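Local coordinates for protein Exo-arabinanase (Penicillium chrysogenum, PDB 3A72) that hydrolyses alpha-1,5-linked L-arabinan as an exo-acting glycosyl hydrolase, probably releasing arabinobiose from chain ends, at residues 93-98 / 120-125. Numbering follows the deposited sequence.
Sequences GSFKKG and ASQDDG
Phe95 and Gln122 meet ring edge to amide at the periphery of one blade of a six-bladed, sialidase-like beta-propeller, where the loop joining the blade's first two strands passes beside the Asp box that links its last two. The pair illustrates how an amide can touch an aromatic ring without lying over its face. Gln122 NE2 comes to 3.6 Å from Phe95 CD1, close to the ring plane; amide and ring planes differ by 27°, although the two side chains cross nearly at right angles. A bend in the glutamine chain, with chi2 at -58°, carries its amide back toward the phenylalanine. The other amide atom, OE1, is hydrogen-bonded to Thr99 OG1, which helps set the rotation of the group, with NE2 on the side of the ring.

The adjacent ring carbon, Phe95 CE1, also meets the methyl of Ala120, CB, at 4.2 Å, obliquely. Val131 of strand 129-137 touches both residues, joining the loop to the third and fourth strands; Leu186, from a loop outside this blade, also packs against Phe95.

The two segments meet a second time through water. One molecule is hydrogen-bonded to Gly98 O at 3.1 Å and to Ser121 O at 2.9 Å. It also accepts a hydrogen bond from Asp124 N, 2.8 Å away, bridging 93-98 to the first half of the Asp box.

That turn, the SxDxGxTW signature running from Ser121 to Trp128, is closed from within: Asp123 OD2 is hydrogen-bonded to Thr127 OG1, and Gly125 N donates to Ser121 OG at 2.8 Å, bent to 143° at the hydrogen.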
loop_
_atom_site.group_PDB
_atom_site.type_symbol
_atom_site.label_atom_id
_atom_site.label_comp_id
_atom_site.label_asym_id
_atom_site.label_seq_id
_atom_site.Cartn_x
_atom_site.Cartn_y
_atom_site.Cartn_z
ATOM N N GLY A 93 22.735 -2.382 -1.767
ATOM C CA GLY A 93 23.800 -1.421 -2.006
ATOM C C GLY A 93 24.461 -1.042 -0.713
ATOM O O GLY A 93 24.887 -1.869 0.097
ATOM N N SER A 94 24.569 0.235 -0.469
ATOM C CA SER A 94 25.235 0.810 0.719
ATOM C C SER A 94 24.284 0.872 1.923
ATOM O O SER A 94 24.732 1.300 2.974
ATOM C CB SER A 94 25.777 2.222 0.451
ATOM O OG SER A 94 24.704 3.155 0.331
ATOM N N PHE A 95 23.035 0.433 1.796
ATOM C CA PHE A 95 22.032 0.536 2.846
ATOM C C PHE A 95 21.821 -0.819 3.525
ATOM O O PHE A 95 21.398 -1.821 2.904
ATOM C CB PHE A 95 20.698 1.064 2.284
ATOM C CG PHE A 95 20.807 2.463 1.771
ATOM C CD1 PHE A 95 20.501 3.514 2.625
ATOM C CD2 PHE A 95 21.211 2.769 0.488
ATOM C CE1 PHE A 95 20.605 4.816 2.191
ATOM C CE2 PHE A 95 21.320 4.064 0.040
ATOM C CZ PHE A 95 21.032 5.101 0.899
ATOM N N LYS A 96 22.170 -0.856 4.827
ATOM C CA LYS A 96 22.071 -2.089 5.587
ATOM C C LYS A 96 20.662 -2.607 5.684
ATOM O O LYS A 96 19.688 -1.848 5.673
ATOM C CB LYS A 96 22.565 -1.799 7.071
ATOM C CG LYS A 96 24.035 -1.910 7.242
ATOM C CD LYS A 96 24.451 -1.602 8.685
ATOM C CE LYS A 96 23.667 -2.460 9.659
ATOM N NZ LYS A 96 24.413 -2.383 10.987
ATOM N N LYS A 97 20.530 -3.938 5.898
ATOM C CA LYS A 97 19.316 -4.525 6.440
ATOM C C LYS A 97 18.823 -3.686 7.598
ATOM O O LYS A 97 19.639 -3.280 8.451
ATOM C CB LYS A 97 19.628 -5.921 6.909
ATOM C CG LYS A 97 18.476 -6.701 7.507
ATOM C CD LYS A 97 18.832 -8.102 7.871
ATOM C CE LYS A 97 19.758 -8.328 9.048
ATOM N NZ LYS A 97 19.630 -9.701 9.742
ATOM N N GLY A 98 17.531 -3.438 7.634
ATOM C CA GLY A 98 16.961 -2.651 8.710
ATOM C C GLY A 98 16.921 -1.183 8.460
ATOM O O GLY A 98 16.293 -0.426 9.237
ATOM N N ALA A 120 15.126 7.705 3.604
ATOM C CA ALA A 120 15.653 6.622 4.431
ATOM C C ALA A 120 15.941 7.127 5.832
ATOM O O ALA A 120 16.388 8.273 6.055
ATOM C CB ALA A 120 16.917 6.064 3.844
ATOM N N SER A 121 15.746 6.235 6.787
ATOM C CA SER A 121 16.084 6.426 8.167
ATOM C C SER A 121 16.963 5.283 8.655
ATOM O O SER A 121 16.648 4.097 8.399
ATOM C CB SER A 121 14.802 6.433 9.035
ATOM O OG SER A 121 15.125 6.428 10.420
ATOM N N GLN A 122 18.057 5.617 9.327
ATOM C CA GLN A 122 18.955 4.636 9.869
ATOM C C GLN A 122 18.734 4.425 11.352
ATOM O O GLN A 122 19.472 3.593 11.938
ATOM C CB GLN A 122 20.399 5.060 9.614
ATOM C CG GLN A 122 20.719 5.386 8.201
ATOM C CD GLN A 122 20.473 4.284 7.220
ATOM O OE1 GLN A 122 20.424 3.047 7.467
ATOM N NE2 GLN A 122 20.355 4.736 5.987
ATOM N N ASP A 123 17.778 5.077 11.968
ATOM C CA ASP A 123 17.558 5.039 13.399
ATOM C C ASP A 123 16.125 4.719 13.706
ATOM O O ASP A 123 15.509 5.260 14.680
ATOM C CB ASP A 123 17.995 6.376 14.057
ATOM C CG ASP A 123 17.341 7.594 13.433
ATOM O OD1 ASP A 123 16.347 7.464 12.679
ATOM O OD2 ASP A 123 17.831 8.716 13.723
ATOM N N ASP A 124 15.551 3.791 12.922
ATOM C CA ASP A 124 14.230 3.224 13.238
ATOM C C ASP A 124 13.146 4.280 13.178
ATOM O O ASP A 124 12.094 4.171 13.814
ATOM C CB ASP A 124 14.215 2.450 14.569
ATOM C CG ASP A 124 15.123 1.223 14.579
ATOM O OD1 ASP A 124 15.376 0.693 13.521
ATOM O OD2 ASP A 124 15.544 0.736 15.660
ATOM N N GLY A 125 13.313 5.277 12.293
ATOM C CA GLY A 125 12.268 6.261 12.072
ATOM C C GLY A 125 12.368 7.536 12.877
ATOM O O GLY A 125 11.381 8.303 12.885
HETATM O O HOH W 1 16.452 2.279 10.703
#